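Local coordinates for alpha,alpha-trehalose-phosphate synthase (UDP-forming) (Burkholderia xenovorans, PDB 5V0T), which belongs to glycosyltransferase family 20, whose members have the two-domain GT-B fold, and binds UDP and 6-O-phosphono-alpha-D-glucopyranose, at residues A[237-242]-A[378-383]; A[16-21]-A[31-36]; A[397-402]-A[410-415]. One frame throughout, in Å; residues are numbered along the deposited sequence.

In the fold
From the N terminus, the chain follows strand 12-16, and contact 2 closes the short loop from there to helix 31-43, where both ligands are bonded. Contact 1 spans far more sequence: the loop after strand 230-236, which belongs to the same sheet as strand 12-16, meets the start of helix 380-388, which packs on the six-stranded parallel sheet. It ties the two halves of the GT-B fold together. Contact 3 pairs strands 396-400 and 413-415 of that second sheet, closing the short connection between them. The three follow in series, none nested or crossed. L380 packs on G31 and V34, joining contacts 1 and 2 beside UDP; A382 rests on L399, joining contacts 1 and 3.

Contact 1: A[237-242]-A[378-383]; sequences YPIGVY and MNLVAK. With UDP (uridine-5'-diphosphate), chain I.
The loop 237-242 passes the start of helix 380-388 without strand pairing, I239 facing M378 and V241 facing K383 with CA atoms 7.1 and 6.9 Å apart. One polar bond crosses: K383 NZ donates a hydrogen bond to I239 O at 2.7 Å, tilted 28° from the carbonyl plane. The lysine chain is extended beyond CG, which carries the ammonium past V241 to that oxygen, and E408 holds the same nitrogen in a salt bridge. In M378, chi1 sets CG anti to the backbone N and against I239 CG2 (3.7 Å), and bends at chi2 and chi3 bring the methyl CE to P238 CB at 3.6 Å. V241 CG1 touches both K383 CB and L380 CD2. This is the interdomain cleft of a GT-B glycosyltransferase, and the helix N terminus points into it at UDP: L380 N meets O2A at 2.8 Å in an almost straight bond (175°), while V381 N holds O1A of the same phosphate more loosely, at 3.2 Å. The helix dipole would probably favour that phosphate. N379 is the N-cap, its OD1 accepting from A382 N in the carbonyl plane, and D376 takes the amide nitrogen ND2, which fixes the rotation of the group.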
loop_
_atom_site.group_PDB
_atom_site.type_symbol
_atom_site.label_atom_id
_atom_site.label_comp_id
_atom_site.label_asym_id
_atom_site.label_seq_id
_atom_site.Cartn_x
_atom_site.Cartn_y
_atom_site.Cartn_z
ATOM N N TYR A 237 -2.826 -2.208 -13.550
ATOM C CA TYR A 237 -1.528 -2.881 -13.453
ATOM C C TYR A 237 -1.301 -3.223 -11.985
ATOM O O TYR A 237 -0.831 -2.385 -11.212
ATOM C CB TYR A 237 -0.388 -1.991 -13.959
ATOM C CG TYR A 237 -0.579 -1.384 -15.337
ATOM C CD1 TYR A 237 -1.316 -0.211 -15.510
ATOM C CD2 TYR A 237 0.004 -1.960 -16.454
ATOM C CE1 TYR A 237 -1.483 0.362 -16.770
ATOM C CE2 TYR A 237 -0.158 -1.398 -17.731
ATOM C CZ TYR A 237 -0.903 -0.232 -17.870
ATOM O OH TYR A 237 -1.067 0.340 -19.107
ATOM N N PRO A 238 -1.658 -4.434 -11.552
ATOM C CA PRO A 238 -1.538 -4.772 -10.118
ATOM C C PRO A 238 -0.079 -4.932 -9.715
ATOM O O PRO A 238 0.650 -5.727 -10.302
ATOM C CB PRO A 238 -2.315 -6.093 -9.999
ATOM C CG PRO A 238 -2.282 -6.682 -11.385
ATOM C CD PRO A 238 -2.289 -5.513 -12.333
ATOM N N ILE A 239 0.356 -4.159 -8.716
ATOM C CA ILE A 239 1.746 -4.238 -8.292
ATOM C C ILE A 239 1.995 -5.583 -7.616
ATOM O O ILE A 239 1.141 -6.104 -6.880
ATOM C CB ILE A 239 2.104 -3.062 -7.370
ATOM C CG1 ILE A 239 3.619 -2.924 -7.259
ATOM C CG2 ILE A 239 1.481 -3.238 -5.978
ATOM C CD1 ILE A 239 4.074 -1.644 -6.575
ATOM N N GLY A 240 3.156 -6.170 -7.897
ATOM C CA GLY A 240 3.501 -7.455 -7.326
ATOM C C GLY A 240 4.752 -7.418 -6.468
ATOM O O GLY A 240 5.177 -6.356 -6.004
ATOM N N VAL A 241 5.348 -8.588 -6.255
ATOM C CA VAL A 241 6.533 -8.749 -5.435
ATOM C C VAL A 241 7.510 -9.647 -6.196
ATOM O O VAL A 241 7.254 -10.052 -7.330
ATOM C CB VAL A 241 6.196 -9.340 -4.047
ATOM C CG1 VAL A 241 5.147 -8.496 -3.338
ATOM C CG2 VAL A 241 5.681 -10.781 -4.194
ATOM N N TYR A 242 8.648 -9.939 -5.571
ATOM C CA TYR A 242 9.534 -10.992 -6.051
ATOM C C TYR A 242 9.338 -12.197 -5.140
ATOM O O TYR A 242 10.019 -12.310 -4.113
ATOM C CB TYR A 242 11.003 -10.568 -6.039
ATOM C CG TYR A 242 11.394 -9.544 -7.068
ATOM C CD1 TYR A 242 11.268 -9.810 -8.428
ATOM C CD2 TYR A 242 11.912 -8.313 -6.682
ATOM C CE1 TYR A 242 11.644 -8.873 -9.378
ATOM C CE2 TYR A 242 12.286 -7.365 -7.621
ATOM C CZ TYR A 242 12.153 -7.653 -8.967
ATOM O OH TYR A 242 12.515 -6.712 -9.894
ATOM N N MET A 378 -3.615 -2.536 -2.688
ATOM C CA MET A 378 -3.110 -3.851 -3.061
ATOM C C MET A 378 -2.912 -4.706 -1.819
ATOM O O MET A 378 -3.604 -5.714 -1.642
ATOM C CB MET A 378 -1.798 -3.732 -3.854
ATOM C CG MET A 378 -1.194 -5.085 -4.301
ATOM S SD MET A 378 -2.345 -6.166 -5.190
ATOM C CE MET A 378 -2.804 -5.155 -6.597
ATOM N N ASN A 379 -1.975 -4.269 -0.967
ATOM C CA ASN A 379 -1.487 -4.896 0.259
ATOM C C ASN A 379 -0.339 -5.857 -0.069
ATOM O O ASN A 379 -0.550 -7.032 -0.404
ATOM C CB ASN A 379 -2.586 -5.609 1.069
ATOM C CG ASN A 379 -2.134 -5.901 2.492
ATOM O OD1 ASN A 379 -1.269 -6.740 2.705
ATOM N ND2 ASN A 379 -2.703 -5.209 3.464
ATOM N N LEU A 380 0.891 -5.341 0.014
ATOM C CA LEU A 380 2.055 -6.177 -0.257
ATOM C C LEU A 380 2.281 -7.206 0.848
ATOM O O LEU A 380 2.816 -8.288 0.579
ATOM C CB LEU A 380 3.300 -5.305 -0.423
ATOM C CG LEU A 380 3.381 -4.409 -1.661
ATOM C CD1 LEU A 380 4.760 -3.769 -1.713
ATOM C CD2 LEU A 380 3.113 -5.183 -2.928
ATOM N N VAL A 381 1.871 -6.900 2.081
ATOM C CA VAL A 381 2.079 -7.834 3.182
ATOM C C VAL A 381 1.398 -9.163 2.883
ATOM O O VAL A 381 1.941 -10.231 3.169
ATOM C CB VAL A 381 1.594 -7.221 4.510
ATOM C CG1 VAL A 381 1.230 -8.328 5.544
ATOM C CG2 VAL A 381 2.666 -6.256 5.082
ATOM N N ALA A 382 0.211 -9.122 2.281
ATOM C CA ALA A 382 -0.461 -10.369 1.914
ATOM C C ALA A 382 0.391 -11.190 0.949
ATOM O O ALA A 382 0.504 -12.415 1.092
ATOM C CB ALA A 382 -1.834 -10.073 1.295
ATOM N N LYS A 383 0.976 -10.532 -0.064
ATOM C CA LYS A 383 1.784 -11.247 -1.043
ATOM C C LYS A 383 3.089 -11.732 -0.425
ATOM O O LYS A 383 3.562 -12.832 -0.741
ATOM C CB LYS A 383 2.051 -10.360 -2.264
ATOM C CG LYS A 383 0.756 -9.990 -3.002
ATOM C CD LYS A 383 1.021 -9.313 -4.341
ATOM C CE LYS A 383 -0.278 -9.133 -5.123
ATOM N NZ LYS A 383 -0.006 -8.560 -6.474
HETATM N N1 UDP I . 6.997 -3.122 6.252
HETATM C C2 UDP I . 8.299 -3.047 6.721
HETATM N N3 UDP I . 8.422 -2.916 8.075
HETATM C C4 UDP I . 7.399 -2.859 8.996
HETATM C C5 UDP I . 6.076 -2.949 8.437
HETATM C C6 UDP I . 5.923 -3.087 7.111
HETATM O O2 UDP I . 9.272 -3.079 5.988
HETATM O O4 UDP I . 7.674 -2.743 10.196
HETATM C "C1'" UDP I . 6.810 -3.273 4.805
HETATM C "C2'" UDP I . 6.099 -4.566 4.414
HETATM O "O2'" UDP I . 7.041 -5.621 4.319
HETATM C "C3'" UDP I . 5.504 -4.172 3.060
HETATM C "C4'" UDP I . 5.152 -2.694 3.267
HETATM O "O4'" UDP I . 5.980 -2.227 4.355
HETATM O "O3'" UDP I . 6.436 -4.292 1.990
HETATM C "C5'" UDP I . 3.706 -2.409 3.573
HETATM O "O5'" UDP I . 3.003 -2.371 2.317
HETATM P PA UDP I . 1.457 -2.699 2.228
HETATM O O1A UDP I . 1.120 -3.957 3.000
HETATM O O2A UDP I . 1.102 -2.707 0.787
HETATM O O3A UDP I . 0.731 -1.513 2.978
HETATM P PB UDP I . 0.951 0.054 3.082
HETATM O O1B UDP I . 1.527 0.434 1.715
HETATM O O2B UDP I . -0.490 0.591 3.206
HETATM O O3B UDP I . 1.826 0.410 4.226
#

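Contact 2: A[16-21]-A[31-36]; sequences SNRVAP and GLAVGV. With G6P (6-O-phosphono-alpha-D-glucopyranose), chain J; UDP (uridine-5'-diphosphate), chain I.
S16 OG is gripped twice: it donates a hydrogen bond to R18 O at 2.7 Å, approaching from above the carbonyl plane, and it is also hydrogen-bonded to W47 NE1. This pins the corner the chain turns after strand 12-16, and L32 of helix 31-43 packs into it. L32 CD2 lies 3.6 Å from R18 O and also touches S16 CB, while the other methyl, CD1, faces the sugar, 3.5 Å from O3 of G6P. Farther along, the contact is small and apolar. A33 CB comes up against A20 CA at 4.2 Å and meets the R18 chain at CG. From there the R18 side chain leads away from the helix: CG is anti to the backbone N (chi1 -180°), and bends at chi2 (65°) and chi3 (75°) fold the chain round so that the guanidinium meets the G6P phosphate edge-on. R18 NE donates to G6P O3P at 2.9 Å and R18 NH2 to G6P O1P at 2.9 Å, a two-pronged grip with the phosphorus lying in the guanidinium plane. Y86, D140 and R315 are also hydrogen-bonded to G6P. At the helix start G31 N donates to UDP O1B at 2.8 Å, and V34 CG2 lies against O3' of the ribose. The glycine-rich turn and the first turn of helix 31-43 thus form a wall shared by both ligand pockets, in the GT-B cleft between the two domains.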
loop_
_atom_site.group_PDB
_atom_site.type_symbol
_atom_site.label_atom_id
_atom_site.label_comp_id
_atom_site.label_asym_id
_atom_site.label_seq_id
_atom_site.Cartn_x
_atom_site.Cartn_y
_atom_site.Cartn_z
ATOM N N SER A 16 7.898 10.294 -6.707
ATOM C CA SER A 16 6.943 9.968 -5.649
ATOM C C SER A 16 7.200 10.902 -4.487
ATOM O O SER A 16 8.236 11.560 -4.416
ATOM C CB SER A 16 7.074 8.509 -5.184
ATOM O OG SER A 16 8.383 8.300 -4.647
ATOM N N ASN A 17 6.252 10.963 -3.559
ATOM C CA ASN A 17 6.520 11.729 -2.350
ATOM C C ASN A 17 7.528 10.994 -1.476
ATOM O O ASN A 17 8.628 11.495 -1.211
ATOM C CB ASN A 17 5.230 11.978 -1.566
ATOM C CG ASN A 17 5.458 12.926 -0.404
ATOM O OD1 ASN A 17 5.842 14.078 -0.601
ATOM N ND2 ASN A 17 5.259 12.435 0.815
ATOM N N ARG A 18 7.161 9.800 -1.020
ATOM C CA ARG A 18 8.031 8.991 -0.178
ATOM C C ARG A 18 9.094 8.315 -1.034
ATOM O O ARG A 18 8.779 7.699 -2.056
ATOM C CB ARG A 18 7.211 7.939 0.578
ATOM C CG ARG A 18 8.070 7.041 1.498
ATOM C CD ARG A 18 8.680 7.859 2.628
ATOM N NE ARG A 18 7.697 8.210 3.654
ATOM C CZ ARG A 18 7.925 9.072 4.641
ATOM N NH1 ARG A 18 9.095 9.706 4.708
ATOM N NH2 ARG A 18 6.991 9.313 5.556
ATOM N N VAL A 19 10.351 8.441 -0.621
ATOM C CA VAL A 19 11.478 7.837 -1.316
ATOM C C VAL A 19 12.121 6.829 -0.370
ATOM O O VAL A 19 12.194 7.067 0.840
ATOM C CB VAL A 19 12.489 8.910 -1.780
ATOM C CG1 VAL A 19 13.640 8.282 -2.527
ATOM C CG2 VAL A 19 11.786 9.945 -2.677
ATOM N N ALA A 20 12.584 5.706 -0.919
ATOM C CA ALA A 20 13.154 4.645 -0.090
ATOM C C ALA A 20 14.328 5.178 0.729
ATOM O O ALA A 20 15.040 6.080 0.281
ATOM C CB ALA A 20 13.612 3.471 -0.951
ATOM N N PRO A 21 14.555 4.637 1.931
ATOM C CA PRO A 21 15.575 5.219 2.819
ATOM C C PRO A 21 16.980 4.980 2.281
ATOM O O PRO A 21 17.335 3.862 1.898
ATOM C CB PRO A 21 15.343 4.493 4.149
ATOM C CG PRO A 21 14.751 3.181 3.753
ATOM C CD PRO A 21 13.927 3.442 2.524
ATOM N N GLY A 31 4.283 0.278 1.285
ATOM C CA GLY A 31 4.491 -0.580 0.131
ATOM C C GLY A 31 4.921 0.145 -1.131
ATOM O O GLY A 31 5.544 -0.462 -2.014
ATOM N N LEU A 32 4.596 1.433 -1.254
ATOM C CA LEU A 32 5.094 2.189 -2.400
ATOM C C LEU A 32 6.619 2.141 -2.454
ATOM O O LEU A 32 7.208 1.773 -3.480
ATOM C CB LEU A 32 4.591 3.648 -2.365
ATOM C CG LEU A 32 5.069 4.558 -3.515
ATOM C CD1 LEU A 32 4.065 5.663 -3.817
ATOM C CD2 LEU A 32 6.497 5.183 -3.294
ATOM N N ALA A 33 7.282 2.506 -1.354
ATOM C CA ALA A 33 8.740 2.568 -1.374
ATOM C C ALA A 33 9.340 1.197 -1.651
ATOM O O ALA A 33 10.342 1.078 -2.372
ATOM C CB ALA A 33 9.271 3.123 -0.046
ATOM N N VAL A 34 8.736 0.149 -1.083
ATOM C CA VAL A 34 9.229 -1.207 -1.287
ATOM C C VAL A 34 9.071 -1.615 -2.748
ATOM O O VAL A 34 10.017 -2.097 -3.387
ATOM C CB VAL A 34 8.501 -2.187 -0.348
ATOM C CG1 VAL A 34 8.768 -3.632 -0.777
ATOM C CG2 VAL A 34 8.958 -1.983 1.099
ATOM N N GLY A 35 7.878 -1.425 -3.299
ATOM C CA GLY A 35 7.617 -1.914 -4.640
ATOM C C GLY A 35 8.346 -1.115 -5.700
ATOM O O GLY A 35 8.886 -1.684 -6.649
ATOM N N VAL A 36 8.361 0.215 -5.559
ATOM C CA VAL A 36 9.050 1.050 -6.539
ATOM C C VAL A 36 10.541 0.735 -6.558
ATOM O O VAL A 36 11.154 0.636 -7.632
ATOM C CB VAL A 36 8.780 2.542 -6.262
ATOM C CG1 VAL A 36 9.691 3.412 -7.113
ATOM C CG2 VAL A 36 7.338 2.875 -6.557
HETATM C C1 G6P J . 0.995 3.886 1.314
HETATM C C2 G6P J . 0.952 4.968 0.249
HETATM C C3 G6P J . 2.364 5.471 -0.060
HETATM C C4 G6P J . 3.028 5.929 1.242
HETATM C C5 G6P J . 2.997 4.789 2.261
HETATM C C6 G6P J . 3.697 5.207 3.555
HETATM O O1 G6P J . 1.753 2.806 0.781
HETATM O O2 G6P J . 0.314 4.451 -0.933
HETATM O O3 G6P J . 2.247 6.584 -0.962
HETATM O O4 G6P J . 4.402 6.290 0.991
HETATM O O5 G6P J . 1.639 4.383 2.499
HETATM O O6 G6P J . 3.102 6.411 4.069
HETATM P P G6P J . 4.022 7.711 4.312
HETATM O O1P G6P J . 4.875 7.403 5.517
HETATM O O2P G6P J . 3.032 8.827 4.500
HETATM O O3P G6P J . 4.847 7.845 3.052
HETATM N N1 UDP I . 6.997 -3.122 6.252
HETATM C C2 UDP I . 8.299 -3.047 6.721
HETATM N N3 UDP I . 8.422 -2.916 8.075
HETATM C C4 UDP I . 7.399 -2.859 8.996
HETATM C C5 UDP I . 6.076 -2.949 8.437
HETATM C C6 UDP I . 5.923 -3.087 7.111
HETATM O O2 UDP I . 9.272 -3.079 5.988
HETATM O O4 UDP I . 7.674 -2.743 10.196
HETATM C "C1'" UDP I . 6.810 -3.273 4.805
HETATM C "C2'" UDP I . 6.099 -4.566 4.414
HETATM O "O2'" UDP I . 7.041 -5.621 4.319
HETATM C "C3'" UDP I . 5.504 -4.172 3.060
HETATM C "C4'" UDP I . 5.152 -2.694 3.267
HETATM O "O4'" UDP I . 5.980 -2.227 4.355
HETATM O "O3'" UDP I . 6.436 -4.292 1.990
HETATM C "C5'" UDP I . 3.706 -2.409 3.573
HETATM O "O5'" UDP I . 3.003 -2.371 2.317
HETATM P PA UDP I . 1.457 -2.699 2.228
HETATM O O1A UDP I . 1.120 -3.957 3.000
HETATM O O2A UDP I . 1.102 -2.707 0.787
HETATM O O3A UDP I . 0.731 -1.513 2.978
HETATM P PB UDP I . 0.951 0.054 3.082
HETATM O O1B UDP I . 1.527 0.434 1.715
HETATM O O2B UDP I . -0.490 0.591 3.206
HETATM O O3B UDP I . 1.826 0.410 4.226
#

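Contact 3: A[397-402]-A[410-415]; sequences LVLSRF and DGALIV
The F402 ring carries R401 CG over the centre of one face, 3.7 Å above its plane; R401 CB touches I414 CG2 at 3.5 Å, though the guanidinium end leads away. S400 begins an ST turn here: its OG accepts from F402 N and is also hydrogen-bonded to P373 O. Before the turn, 397-400 and 413-415 run parallel as neighbouring strands, 413-415 being outermost in this chain's six-stranded parallel sheet. L399 bonds to L413 and V415, the residues flanking its partner I414, as in parallel pairing: L399 N donates to L413 O at 2.8 Å and L399 O accepts from V415 N. L397 O and R401 N complete the set, bonding to L413 N and V415 O. V398 CG1 and V415 CG1 meet at 4.0 Å on the face covered by helix 420-432. On the other, a bend at chi2 (-60°) brings I414 CD1 to L399 CD2, and A412 CB touches both L397 CD2 and L399 CB, each at 3.8 Å. A water links L397 N to G411 O just before the pairing begins. Four backbone bonds satisfy the facing N-H and C=O groups, so the main chain itself carries the pairing, with V398 and V415 buried and I414 exposed.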
loop_
_atom_site.group_PDB
_atom_site.type_symbol
_atom_site.label_atom_id
_atom_site.label_comp_id
_atom_site.label_asym_id
_atom_site.label_seq_id
_atom_site.Cartn_x
_atom_site.Cartn_y
_atom_site.Cartn_z
ATOM N N LEU A 397 -3.457 -17.738 4.457
ATOM C CA LEU A 397 -3.735 -16.308 4.382
ATOM C C LEU A 397 -5.230 -16.059 4.554
ATOM O O LEU A 397 -6.048 -16.599 3.800
ATOM C CB LEU A 397 -3.262 -15.735 3.046
ATOM C CG LEU A 397 -3.564 -14.249 2.774
ATOM C CD1 LEU A 397 -2.815 -13.344 3.758
ATOM C CD2 LEU A 397 -3.180 -13.899 1.333
ATOM N N VAL A 398 -5.580 -15.250 5.551
ATOM C CA VAL A 398 -6.929 -14.726 5.738
ATOM C C VAL A 398 -6.908 -13.290 5.218
ATOM O O VAL A 398 -6.113 -12.465 5.690
ATOM C CB VAL A 398 -7.353 -14.803 7.217
ATOM C CG1 VAL A 398 -8.730 -14.082 7.487
ATOM C CG2 VAL A 398 -7.401 -16.282 7.688
ATOM N N LEU A 399 -7.749 -12.992 4.224
ATOM C CA LEU A 399 -7.561 -11.780 3.422
ATOM C C LEU A 399 -8.873 -11.036 3.196
ATOM O O LEU A 399 -9.861 -11.620 2.733
ATOM C CB LEU A 399 -6.926 -12.136 2.072
ATOM C CG LEU A 399 -6.685 -10.954 1.132
ATOM C CD1 LEU A 399 -5.593 -10.049 1.702
ATOM C CD2 LEU A 399 -6.318 -11.440 -0.270
ATOM N N SER A 400 -8.871 -9.738 3.486
ATOM C CA SER A 400 -10.037 -8.903 3.210
ATOM C C SER A 400 -10.363 -8.861 1.719
ATOM O O SER A 400 -9.484 -8.611 0.887
ATOM C CB SER A 400 -9.785 -7.482 3.692
ATOM O OG SER A 400 -10.838 -6.650 3.259
ATOM N N ARG A 401 -11.646 -9.046 1.381
ATOM C CA ARG A 401 -12.077 -8.869 -0.005
ATOM C C ARG A 401 -11.815 -7.451 -0.520
ATOM O O ARG A 401 -11.845 -7.227 -1.734
ATOM C CB ARG A 401 -13.573 -9.172 -0.147
ATOM C CG ARG A 401 -14.479 -8.114 0.499
ATOM C CD ARG A 401 -15.912 -8.280 0.037
ATOM N NE ARG A 401 -16.024 -8.116 -1.408
ATOM C CZ ARG A 401 -16.928 -8.731 -2.165
ATOM N NH1 ARG A 401 -17.801 -9.569 -1.619
ATOM N NH2 ARG A 401 -16.951 -8.513 -3.471
ATOM N N PHE A 402 -11.561 -6.491 0.367
ATOM C CA PHE A 402 -11.329 -5.119 -0.066
ATOM C C PHE A 402 -9.857 -4.783 -0.229
ATOM O O PHE A 402 -9.531 -3.630 -0.543
ATOM C CB PHE A 402 -11.973 -4.139 0.915
ATOM C CG PHE A 402 -13.460 -4.323 1.044
ATOM C CD1 PHE A 402 -14.295 -4.084 -0.037
ATOM C CD2 PHE A 402 -14.009 -4.768 2.237
ATOM C CE1 PHE A 402 -15.680 -4.265 0.067
ATOM C CE2 PHE A 402 -15.398 -4.950 2.357
ATOM C CZ PHE A 402 -16.229 -4.693 1.266
ATOM N N ASP A 410 -6.409 -16.365 -5.174
ATOM C CA ASP A 410 -7.560 -17.258 -5.021
ATOM C C ASP A 410 -7.423 -18.205 -3.831
ATOM O O ASP A 410 -8.436 -18.624 -3.255
ATOM C CB ASP A 410 -7.772 -18.069 -6.299
ATOM C CG ASP A 410 -8.591 -17.324 -7.329
ATOM O OD1 ASP A 410 -9.485 -16.543 -6.930
ATOM O OD2 ASP A 410 -8.341 -17.522 -8.536
ATOM N N GLY A 411 -6.208 -18.573 -3.463
ATOM C CA GLY A 411 -6.017 -19.504 -2.370
ATOM C C GLY A 411 -6.178 -18.934 -0.983
ATOM O O GLY A 411 -6.017 -19.660 -0.001
ATOM N N ALA A 412 -6.468 -17.645 -0.857
ATOM C CA ALA A 412 -6.704 -17.083 0.459
ATOM C C ALA A 412 -8.128 -17.404 0.929
ATOM O O ALA A 412 -9.022 -17.714 0.135
ATOM C CB ALA A 412 -6.484 -15.570 0.442
ATOM N N LEU A 413 -8.329 -17.323 2.240
ATOM C CA LEU A 413 -9.667 -17.293 2.819
ATOM C C LEU A 413 -10.124 -15.840 2.811
ATOM O O LEU A 413 -9.638 -15.026 3.603
ATOM C CB LEU A 413 -9.680 -17.874 4.232
ATOM C CG LEU A 413 -9.308 -19.353 4.401
ATOM C CD1 LEU A 413 -9.110 -19.692 5.894
ATOM C CD2 LEU A 413 -10.357 -20.283 3.762
ATOM N N ILE A 414 -11.052 -15.522 1.910
ATOM C CA ILE A 414 -11.524 -14.150 1.707
ATOM C C ILE A 414 -12.607 -13.845 2.726
ATOM O O ILE A 414 -13.533 -14.643 2.916
ATOM C CB ILE A 414 -12.060 -13.965 0.275
ATOM C CG1 ILE A 414 -11.010 -14.373 -0.749
ATOM C CG2 ILE A 414 -12.431 -12.503 0.038
ATOM C CD1 ILE A 414 -9.766 -13.564 -0.641
ATOM N N VAL A 415 -12.499 -12.689 3.389
ATOM C CA VAL A 415 -13.438 -12.307 4.429
ATOM C C VAL A 415 -13.884 -10.872 4.204
ATOM O O VAL A 415 -13.206 -10.078 3.552
ATOM C CB VAL A 415 -12.839 -12.457 5.846
ATOM C CG1 VAL A 415 -12.457 -13.915 6.114
ATOM C CG2 VAL A 415 -11.641 -11.573 6.002
HETATM O O HOH W 1 -3.855 -19.613 2.135
#